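Local coordinates for protein NAD(FAD)-dependent dehydrogenase, NirB-family (N-terminal domain) (Clostridium acetobutylicum, PDB 3KLJ) that catalyses the NADH-dependent reduction of rubredoxin, using one bound FAD per monomer to pass electrons into a dioxygen-scavenging chain, at residues S173-P181 with I203-F211; I315-S326 with M341-V352. One frame throughout, in Å; residues are numbered along the deposited sequence. Where two conformers were deposited one is given.

Contact 1 (S173-P181 with I203-F211); sequences SIGIILEYP and IKIYTNSNF
A right-handed beta-alpha-beta unit of the NADH-binding domain is closed here: strand 172-175 runs into a loop and helix 188-199, and the chain returns as strand 204-206, the axes of 173-175 and 204-206 lying 21° from parallel. Ile174 is held through both its backbone N and its backbone O, the N donating to Lys204 O (2.8 Å) and the O accepting from Tyr206 N (2.6 Å). The ladder continues past the strand end, where Ile176 N meets Tyr206 O at 2.8 Å, nearly straight at 171°. The loops then lock together: Ser209 N donates to Ile176 O and Asn208 N to Leu178 O (2.8 Å).

On one face of the sheet the isoleucines mesh. The side chains of Ile174 and Ile205 lie alongside each other, pointing the same way, while Ile176 crosses Ile205 at a slant, CD1 against CG2 at 3.8 Å. With CG1 of Ile176 set between its own backbone N and carbonyl carbon (chi1 66°), that CD1 also lies against Thr207 CG2. Pro181 also meets Ile205, its CG 3.9 Å from Ile205 CD1. On the other face Ser173 OG sits at the edge of the Tyr206 ring, in its plane and 3.3 Å from CE2, while Lys204 CD lies over one face of that ring. The Phe211 ring turns an edge to the backbone of Gly175.

Strand 204-206 is the outermost strand of this parallel sheet, and strand 172-175 hydrogen-bonds on its other side to strand 149-152. Helix 188-199 packs against Pro181 and Thr207, and helix 215-220 against Ser173, Tyr206 and Phe211.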
loop_
_atom_site.group_PDB
_atom_site.type_symbol
_atom_site.label_atom_id
_atom_site.label_comp_id
_atom_site.label_asym_id
_atom_site.label_seq_id
_atom_site.Cartn_x
_atom_site.Cartn_y
_atom_site.Cartn_z
ATOM N N SER A 173 2.990 10.670 -18.948
ATOM C CA SER A 173 1.596 10.335 -19.203
ATOM C C SER A 173 1.319 8.899 -18.757
ATOM O O SER A 173 2.253 8.124 -18.481
ATOM C CB SER A 173 1.220 10.576 -20.678
ATOM O OG SER A 173 1.892 9.688 -21.555
ATOM N N ILE A 174 0.039 8.554 -18.656
ATOM C CA ILE A 174 -0.362 7.247 -18.152
ATOM C C ILE A 174 -1.077 6.460 -19.244
ATOM O O ILE A 174 -1.808 7.034 -20.050
ATOM C CB ILE A 174 -1.276 7.395 -16.912
ATOM C CG1 ILE A 174 -0.535 8.132 -15.794
ATOM C CG2 ILE A 174 -1.793 6.033 -16.418
ATOM C CD1 ILE A 174 -1.466 8.733 -14.712
ATOM N N GLY A 175 -0.860 5.149 -19.258
ATOM C CA GLY A 175 -1.603 4.246 -20.128
ATOM C C GLY A 175 -2.342 3.214 -19.299
ATOM O O GLY A 175 -1.756 2.583 -18.414
ATOM N N ILE A 176 -3.638 3.062 -19.563
ATOM C CA ILE A 176 -4.486 2.086 -18.864
ATOM C C ILE A 176 -5.226 1.241 -19.901
ATOM O O ILE A 176 -5.426 1.689 -21.029
ATOM C CB ILE A 176 -5.498 2.763 -17.866
ATOM C CG1 ILE A 176 -6.546 3.607 -18.606
ATOM C CG2 ILE A 176 -4.768 3.612 -16.835
ATOM C CD1 ILE A 176 -7.618 4.204 -17.694
ATOM N N ILE A 177 -5.631 0.029 -19.530
ATOM C CA ILE A 177 -6.347 -0.844 -20.471
ATOM C C ILE A 177 -7.885 -0.673 -20.474
ATOM O O ILE A 177 -8.545 -1.004 -21.463
ATOM C CB ILE A 177 -5.938 -2.344 -20.335
ATOM C CG1 ILE A 177 -6.302 -2.903 -18.953
ATOM C CG2 ILE A 177 -4.427 -2.544 -20.680
ATOM C CD1 ILE A 177 -5.830 -4.343 -18.718
ATOM N N LEU A 178 -8.441 -0.157 -19.377
ATOM C CA LEU A 178 -9.880 0.109 -19.291
ATOM C C LEU A 178 -10.215 1.515 -19.783
ATOM O O LEU A 178 -9.319 2.262 -20.206
ATOM C CB LEU A 178 -10.399 -0.098 -17.858
ATOM C CG LEU A 178 -10.193 -1.471 -17.199
ATOM C CD1 LEU A 178 -10.806 -1.494 -15.801
ATOM C CD2 LEU A 178 -10.761 -2.605 -18.049
ATOM N N GLU A 179 -11.505 1.864 -19.743
ATOM C CA GLU A 179 -11.983 3.150 -20.240
ATOM C C GLU A 179 -11.673 4.303 -19.287
ATOM O O GLU A 179 -11.549 5.445 -19.720
ATOM C CB GLU A 179 -13.492 3.101 -20.523
ATOM C CG GLU A 179 -13.981 4.200 -21.479
ATOM C CD GLU A 179 -15.494 4.262 -21.608
ATOM O OE1 GLU A 179 -16.187 3.473 -20.938
ATOM O OE2 GLU A 179 -15.997 5.098 -22.395
ATOM N N TYR A 180 -11.555 4.009 -17.994
ATOM C CA TYR A 180 -11.414 5.061 -16.995
ATOM C C TYR A 180 -10.489 4.631 -15.861
ATOM O O TYR A 180 -10.382 3.437 -15.574
ATOM C CB TYR A 180 -12.790 5.452 -16.427
ATOM C CG TYR A 180 -13.535 4.291 -15.819
ATOM C CD1 TYR A 180 -14.326 3.458 -16.611
ATOM C CD2 TYR A 180 -13.442 4.017 -14.450
ATOM C CE1 TYR A 180 -15.000 2.379 -16.066
ATOM C CE2 TYR A 180 -14.122 2.939 -13.889
ATOM C CZ TYR A 180 -14.895 2.122 -14.709
ATOM O OH TYR A 180 -15.575 1.056 -14.169
ATOM N N PRO A 181 -9.830 5.598 -15.198
ATOM C CA PRO A 181 -8.899 5.171 -14.150
ATOM C C PRO A 181 -9.623 4.862 -12.833
ATOM O O PRO A 181 -10.792 5.243 -12.643
ATOM C CB PRO A 181 -8.003 6.395 -13.979
ATOM C CG PRO A 181 -8.957 7.564 -14.239
ATOM C CD PRO A 181 -9.850 7.068 -15.351
ATOM N N ILE A 203 -2.038 15.993 -16.824
ATOM C CA ILE A 203 -1.779 14.564 -16.643
ATOM C C ILE A 203 -2.655 13.779 -17.627
ATOM O O ILE A 203 -3.851 13.587 -17.397
ATOM C CB ILE A 203 -1.955 14.109 -15.159
ATOM C CG1 ILE A 203 -0.918 14.806 -14.273
ATOM C CG2 ILE A 203 -1.798 12.586 -15.012
ATOM C CD1 ILE A 203 -1.050 14.504 -12.796
ATOM N N LYS A 204 -2.056 13.365 -18.741
ATOM C CA LYS A 204 -2.767 12.620 -19.774
ATOM C C LYS A 204 -2.868 11.138 -19.442
ATOM O O LYS A 204 -1.903 10.524 -18.975
ATOM C CB LYS A 204 -2.131 12.838 -21.157
ATOM C CG LYS A 204 -2.096 11.591 -22.048
ATOM C CD LYS A 204 -2.732 11.798 -23.415
ATOM C CE LYS A 204 -4.226 11.469 -23.380
ATOM N NZ LYS A 204 -4.762 11.126 -24.737
ATOM N N ILE A 205 -4.054 10.576 -19.658
ATOM C CA ILE A 205 -4.268 9.141 -19.491
ATOM C C ILE A 205 -4.756 8.545 -20.805
ATOM O O ILE A 205 -5.819 8.922 -21.322
ATOM C CB ILE A 205 -5.264 8.793 -18.347
ATOM C CG1 ILE A 205 -4.805 9.399 -17.014
ATOM C CG2 ILE A 205 -5.392 7.272 -18.224
ATOM C CD1 ILE A 205 -5.780 9.215 -15.833
ATOM N N TYR A 206 -3.962 7.627 -21.351
ATOM C CA TYR A 206 -4.358 6.894 -22.544
ATOM C C TYR A 206 -5.250 5.752 -22.098
ATOM O O TYR A 206 -4.818 4.879 -21.342
ATOM C CB TYR A 206 -3.139 6.351 -23.286
ATOM C CG TYR A 206 -2.267 7.410 -23.919
ATOM C CD1 TYR A 206 -2.517 7.865 -25.215
ATOM C CD2 TYR A 206 -1.187 7.952 -23.226
ATOM C CE1 TYR A 206 -1.704 8.841 -25.806
ATOM C CE2 TYR A 206 -0.373 8.919 -23.801
ATOM C CZ TYR A 206 -0.630 9.357 -25.085
ATOM O OH TYR A 206 0.187 10.318 -25.636
ATOM N N THR A 207 -6.495 5.769 -22.559
ATOM C CA THR A 207 -7.480 4.783 -22.123
ATOM C C THR A 207 -7.674 3.720 -23.179
ATOM O O THR A 207 -7.390 3.954 -24.354
ATOM C CB THR A 207 -8.845 5.434 -21.774
ATOM O OG1 THR A 207 -9.355 6.119 -22.928
ATOM C CG2 THR A 207 -8.676 6.411 -20.634
ATOM N N ASN A 208 -8.158 2.555 -22.754
ATOM C CA ASN A 208 -8.355 1.413 -23.645
ATOM C C ASN A 208 -7.113 1.137 -24.489
ATOM O O ASN A 208 -7.200 0.974 -25.708
ATOM C CB ASN A 208 -9.590 1.636 -24.536
ATOM C CG ASN A 208 -10.875 1.714 -23.734
ATOM O OD1 ASN A 208 -11.437 2.796 -23.537
ATOM N ND2 ASN A 208 -11.336 0.566 -23.252
ATOM N N SER A 209 -5.956 1.096 -23.831
ATOM C CA SER A 209 -4.673 1.045 -24.542
ATOM C C SER A 209 -4.315 -0.344 -25.032
ATOM O O SER A 209 -4.561 -1.336 -24.345
ATOM C CB SER A 209 -3.538 1.569 -23.657
ATOM O OG SER A 209 -3.827 2.869 -23.173
ATOM N N ASN A 210 -3.742 -0.396 -26.233
ATOM C CA ASN A 210 -3.023 -1.571 -26.717
ATOM C C ASN A 210 -1.549 -1.188 -26.827
ATOM O O ASN A 210 -1.156 -0.437 -27.731
ATOM C CB ASN A 210 -3.571 -2.050 -28.073
ATOM C CG ASN A 210 -2.947 -3.371 -28.537
ATOM O OD1 ASN A 210 -2.017 -3.902 -27.918
ATOM N ND2 ASN A 210 -3.462 -3.903 -29.641
ATOM N N PHE A 211 -0.747 -1.688 -25.886
ATOM C CA PHE A 211 0.654 -1.280 -25.762
ATOM C C PHE A 211 1.548 -1.708 -26.927
ATOM O O PHE A 211 2.581 -1.081 -27.167
ATOM C CB PHE A 211 1.235 -1.715 -24.411
ATOM C CG PHE A 211 0.497 -1.139 -23.237
ATOM C CD1 PHE A 211 -0.109 -1.970 -22.303
ATOM C CD2 PHE A 211 0.370 0.243 -23.089
ATOM C CE1 PHE A 211 -0.806 -1.431 -21.223
ATOM C CE2 PHE A 211 -0.338 0.792 -22.018
ATOM C CZ PHE A 211 -0.926 -0.043 -21.088
#

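Contact 2 (I315-S326 with M341-V352)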
loop_
_atom_site.group_PDB
_atom_site.type_symbol
_atom_site.label_atom_id
_atom_site.label_comp_id
_atom_site.label_asym_id
_atom_site.label_seq_id
_atom_site.Cartn_x
_atom_site.Cartn_y
_atom_site.Cartn_z
ATOM N N ILE A 315 -12.442 10.107 -1.576
ATOM C CA ILE A 315 -12.712 9.056 -0.602
ATOM C C ILE A 315 -13.705 8.051 -1.181
ATOM O O ILE A 315 -14.730 8.427 -1.763
ATOM C CB ILE A 315 -13.131 9.563 0.838
ATOM C CG1 ILE A 315 -14.630 9.478 1.070
ATOM C CG2 ILE A 315 -12.582 10.969 1.180
ATOM C CD1 ILE A 315 -15.028 8.252 1.816
ATOM N N SER A 316 -13.374 6.775 -1.029
ATOM C CA SER A 316 -14.171 5.698 -1.590
ATOM C C SER A 316 -14.436 4.672 -0.510
ATOM O O SER A 316 -13.523 4.315 0.241
ATOM C CB SER A 316 -13.446 5.056 -2.782
ATOM O OG SER A 316 -14.215 3.994 -3.316
ATOM N N CYS A 317 -15.675 4.186 -0.461
ATOM C CA CYS A 317 -16.101 3.283 0.605
ATOM C C CYS A 317 -16.975 2.147 0.099
ATOM O O CYS A 317 -17.931 2.367 -0.633
ATOM C CB CYS A 317 -16.847 4.053 1.695
ATOM S SG CYS A 317 -17.270 3.049 3.145
ATOM N N GLY A 318 -16.634 0.933 0.519
ATOM C CA GLY A 318 -17.398 -0.256 0.162
ATOM C C GLY A 318 -17.108 -0.719 -1.246
ATOM O O GLY A 318 -16.343 -0.081 -1.970
ATOM N N ASP A 319 -17.730 -1.833 -1.627
ATOM C CA ASP A 319 -17.525 -2.456 -2.932
ATOM C C ASP A 319 -18.167 -1.650 -4.065
ATOM O O ASP A 319 -19.305 -1.909 -4.455
ATOM C CB ASP A 319 -18.059 -3.899 -2.908
ATOM C CG ASP A 319 -17.936 -4.602 -4.254
ATOM O OD1 ASP A 319 -16.884 -4.466 -4.921
ATOM O OD2 ASP A 319 -18.894 -5.306 -4.641
ATOM N N ILE A 320 -17.425 -0.670 -4.579
ATOM C CA ILE A 320 -17.870 0.143 -5.718
ATOM C C ILE A 320 -17.815 -0.645 -7.033
ATOM O O ILE A 320 -18.750 -0.592 -7.836
ATOM C CB ILE A 320 -17.033 1.452 -5.867
ATOM C CG1 ILE A 320 -17.190 2.369 -4.646
ATOM C CG2 ILE A 320 -17.417 2.210 -7.130
ATOM C CD1 ILE A 320 -18.473 3.211 -4.624
ATOM N N GLU A 321 -16.725 -1.377 -7.250
ATOM C CA GLU A 321 -16.463 -1.993 -8.559
ATOM C C GLU A 321 -17.543 -2.974 -9.043
ATOM O O GLU A 321 -17.954 -2.922 -10.206
ATOM C CB GLU A 321 -15.084 -2.661 -8.586
ATOM C CG GLU A 321 -14.649 -3.108 -9.980
ATOM C CD GLU A 321 -13.292 -3.791 -10.001
ATOM O OE1 GLU A 321 -12.747 -3.968 -11.112
ATOM O OE2 GLU A 321 -12.770 -4.150 -8.921
ATOM N N ASN A 322 -17.995 -3.861 -8.161
ATOM C CA ASN A 322 -18.966 -4.889 -8.545
ATOM C C ASN A 322 -20.319 -4.740 -7.843
ATOM O O ASN A 322 -21.083 -5.703 -7.730
ATOM C CB ASN A 322 -18.393 -6.288 -8.293
ATOM C CG ASN A 322 -17.082 -6.529 -9.018
ATOM O OD1 ASN A 322 -16.143 -7.079 -8.442
ATOM N ND2 ASN A 322 -17.012 -6.122 -10.287
ATOM N N ASN A 323 -20.617 -3.531 -7.379
ATOM C CA ASN A 323 -21.850 -3.303 -6.635
ATOM C C ASN A 323 -23.096 -3.555 -7.474
ATOM O O ASN A 323 -23.182 -3.115 -8.627
ATOM C CB ASN A 323 -21.889 -1.897 -6.042
ATOM C CG ASN A 323 -22.701 -1.831 -4.763
ATOM O OD1 ASN A 323 -23.928 -1.931 -4.785
ATOM N ND2 ASN A 323 -22.017 -1.668 -3.635
ATOM N N LYS A 324 -24.033 -4.301 -6.895
ATOM C CA LYS A 324 -25.369 -4.469 -7.452
ATOM C C LYS A 324 -26.352 -3.774 -6.509
ATOM O O LYS A 324 -26.963 -4.422 -5.654
ATOM C CB LYS A 324 -25.720 -5.952 -7.618
ATOM C CG LYS A 324 -24.908 -6.678 -8.686
ATOM C CD LYS A 324 -25.346 -6.319 -10.109
ATOM C CE LYS A 324 -26.538 -7.161 -10.563
ATOM N NZ LYS A 324 -26.691 -7.179 -12.050
ATOM N N PRO A 325 -26.495 -2.444 -6.655
ATOM C CA PRO A 325 -27.349 -1.698 -5.746
ATOM C C PRO A 325 -28.808 -1.713 -6.186
ATOM O O PRO A 325 -29.104 -1.968 -7.360
ATOM C CB PRO A 325 -26.786 -0.277 -5.832
ATOM C CG PRO A 325 -26.189 -0.182 -7.196
ATOM C CD PRO A 325 -25.913 -1.576 -7.697
ATOM N N SER A 326 -29.702 -1.447 -5.240
ATOM C CA SER A 326 -31.117 -1.271 -5.537
ATOM C C SER A 326 -31.363 0.119 -6.115
ATOM O O SER A 326 -32.251 0.296 -6.951
ATOM C CB SER A 326 -31.975 -1.500 -4.286
ATOM O OG SER A 326 -31.394 -0.894 -3.145
ATOM N N MET A 341 -24.468 4.488 -3.454
ATOM C CA MET A 341 -25.120 3.236 -3.851
ATOM C C MET A 341 -25.858 2.603 -2.675
ATOM O O MET A 341 -25.290 2.409 -1.596
ATOM C CB MET A 341 -24.101 2.262 -4.449
ATOM C CG MET A 341 -23.358 2.825 -5.650
ATOM S SD MET A 341 -22.131 1.717 -6.377
ATOM C CE MET A 341 -21.712 2.622 -7.864
ATOM N N LEU A 342 -27.136 2.303 -2.888
ATOM C CA LEU A 342 -27.991 1.802 -1.821
ATOM C C LEU A 342 -28.236 0.310 -1.905
ATOM O O LEU A 342 -28.339 -0.260 -2.991
ATOM C CB LEU A 342 -29.335 2.537 -1.806
ATOM C CG LEU A 342 -29.396 3.822 -0.990
ATOM C CD1 LEU A 342 -28.649 4.962 -1.675
ATOM C CD2 LEU A 342 -30.838 4.204 -0.730
ATOM N N LYS A 343 -28.320 -0.313 -0.737
ATOM C CA LYS A 343 -28.825 -1.668 -0.614
ATOM C C LYS A 343 -30.018 -1.594 0.319
ATOM O O LYS A 343 -29.863 -1.566 1.545
ATOM C CB LYS A 343 -27.744 -2.608 -0.083
ATOM C CG LYS A 343 -27.968 -4.072 -0.437
ATOM C CD LYS A 343 -26.670 -4.735 -0.894
ATOM C CE LYS A 343 -26.283 -4.288 -2.302
ATOM N NZ LYS A 343 -24.882 -4.652 -2.647
ATOM N N GLU A 344 -31.205 -1.530 -0.282
ATOM C CA GLU A 344 -32.469 -1.317 0.431
ATOM C C GLU A 344 -32.542 0.116 0.962
ATOM O O GLU A 344 -32.602 1.072 0.180
ATOM C CB GLU A 344 -32.673 -2.338 1.566
ATOM C CG GLU A 344 -32.802 -3.797 1.139
ATOM C CD GLU A 344 -34.065 -4.074 0.345
ATOM O OE1 GLU A 344 -34.048 -3.863 -0.888
ATOM O OE2 GLU A 344 -35.068 -4.515 0.952
ATOM N N ASN A 345 -32.535 0.250 2.289
ATOM C CA ASN A 345 -32.561 1.569 2.911
ATOM C C ASN A 345 -31.236 1.910 3.596
ATOM O O ASN A 345 -31.166 2.771 4.481
ATOM C CB ASN A 345 -33.759 1.695 3.854
ATOM C CG ASN A 345 -35.080 1.616 3.116
ATOM O OD1 ASN A 345 -35.362 0.632 2.433
ATOM N ND2 ASN A 345 -35.892 2.659 3.239
ATOM N N LYS A 346 -30.178 1.243 3.144
ATOM C CA LYS A 346 -28.840 1.441 3.677
ATOM C C LYS A 346 -27.903 1.889 2.567
ATOM O O LYS A 346 -28.082 1.510 1.414
ATOM C CB LYS A 346 -28.334 0.147 4.321
ATOM C CG LYS A 346 -29.282 -0.408 5.383
ATOM C CD LYS A 346 -28.581 -1.333 6.355
ATOM C CE LYS A 346 -29.407 -1.503 7.619
ATOM N NZ LYS A 346 -28.664 -2.217 8.691
ATOM N N ILE A 347 -26.921 2.719 2.908
ATOM C CA ILE A 347 -25.867 3.039 1.959
ATOM C C ILE A 347 -24.829 1.917 2.036
ATOM O O ILE A 347 -24.241 1.675 3.097
ATOM C CB ILE A 347 -25.220 4.413 2.225
ATOM C CG1 ILE A 347 -26.281 5.518 2.252
ATOM C CG2 ILE A 347 -24.155 4.711 1.174
ATOM C CD1 ILE A 347 -25.747 6.873 2.673
ATOM N N ASP A 348 -24.640 1.224 0.914
ATOM C CA ASP A 348 -23.717 0.096 0.823
ATOM C C ASP A 348 -22.343 0.526 0.320
ATOM O O ASP A 348 -21.326 -0.049 0.706
ATOM C CB ASP A 348 -24.284 -0.981 -0.112
ATOM C CG ASP A 348 -23.439 -2.253 -0.133
ATOM O OD1 ASP A 348 -23.289 -2.887 0.927
ATOM O OD2 ASP A 348 -22.931 -2.622 -1.210
ATOM N N ALA A 349 -22.321 1.528 -0.551
ATOM C CA ALA A 349 -21.075 2.009 -1.136
ATOM C C ALA A 349 -21.219 3.441 -1.605
ATOM O O ALA A 349 -22.302 3.873 -2.015
ATOM C CB ALA A 349 -20.632 1.121 -2.286
ATOM N N ALA A 350 -20.118 4.178 -1.526
ATOM C CA ALA A 350 -20.097 5.573 -1.938
ATOM C C ALA A 350 -18.684 6.017 -2.247
ATOM O O ALA A 350 -17.719 5.528 -1.636
ATOM C CB ALA A 350 -20.687 6.453 -0.857
ATOM N N ALA A 351 -18.569 6.961 -3.177
ATOM C CA ALA A 351 -17.311 7.642 -3.417
ATOM C C ALA A 351 -17.563 9.117 -3.666
ATOM O O ALA A 351 -18.579 9.497 -4.256
ATOM C CB ALA A 351 -16.558 7.000 -4.611
ATOM N N VAL A 352 -16.645 9.951 -3.216
ATOM C CA VAL A 352 -16.744 11.390 -3.434
ATOM C C VAL A 352 -15.379 11.887 -3.857
ATOM O O VAL A 352 -14.356 11.564 -3.223
ATOM C CB VAL A 352 -17.197 12.165 -2.164
ATOM C CG1 VAL A 352 -17.323 13.660 -2.445
ATOM C CG2 VAL A 352 -18.527 11.655 -1.652
HETATM O O HOH W 1 -23.466 -5.510 -4.538
#
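Strands 312-317 and 346-353 pair antiparallel in the C-terminal domain, and the chain beyond Cys317 folds over the hairpin formed by strands 337-343 and 346-353. The tight part is the ladder: Ile315 and Val352 exchange two backbone hydrogen bonds, as do Cys317 and Ala350, whose shorter one, Cys317 N to Ala350 O, is 2.7 Å. Ile320 lays CD1 against residues 349-351 of the strand, 3.6 Å from Ala350 N and packed on Ala349 CB. Asn323 CB rests 3.6 Å from Met341 SD, the two side chains sliding past each other in opposite directions.

Toward solvent the contact becomes looser and polar. The side chain of Lys343, bent at its second and third torsions, brings NZ to a water that also accepts from Lys324 N. Further along, Ser326 N donates to Leu342 O (2.9 Å), and Ser326 OG accepts from Glu344 N in the type II' turn between the hairpin strands.

A classic beta bulge, in which Asp348 and Ala349 both face Met341, lies where these two regions meet. Here Asn323 ND2 serves two acceptors, Asp319 O close to the amide plane and Asp348 OD2 at 2.8 Å. That carboxylate oxygen takes the amide on its anti side, while Lys343 NZ, its salt-bridge partner, stands above the carboxylate plane at 3.2 Å from OD2.

In the fold
The two contacts follow one another along the chain and belong to different domains: contact 1 to the NADH-binding domain, contact 2 to the C-terminal domain. Their centres are about 25 Å apart, yet their nearest atoms approach to about 6 Å without touching. Residues just after 173-181 touch contact 2: Gln185 O accepts a hydrogen bond from Ser316 OG, and Arg184 forms a salt bridge with Glu321. Neither contact reaches the flavin: the side chains of Ile174 and Ile315 lie about 14 and 13 Å from FAD.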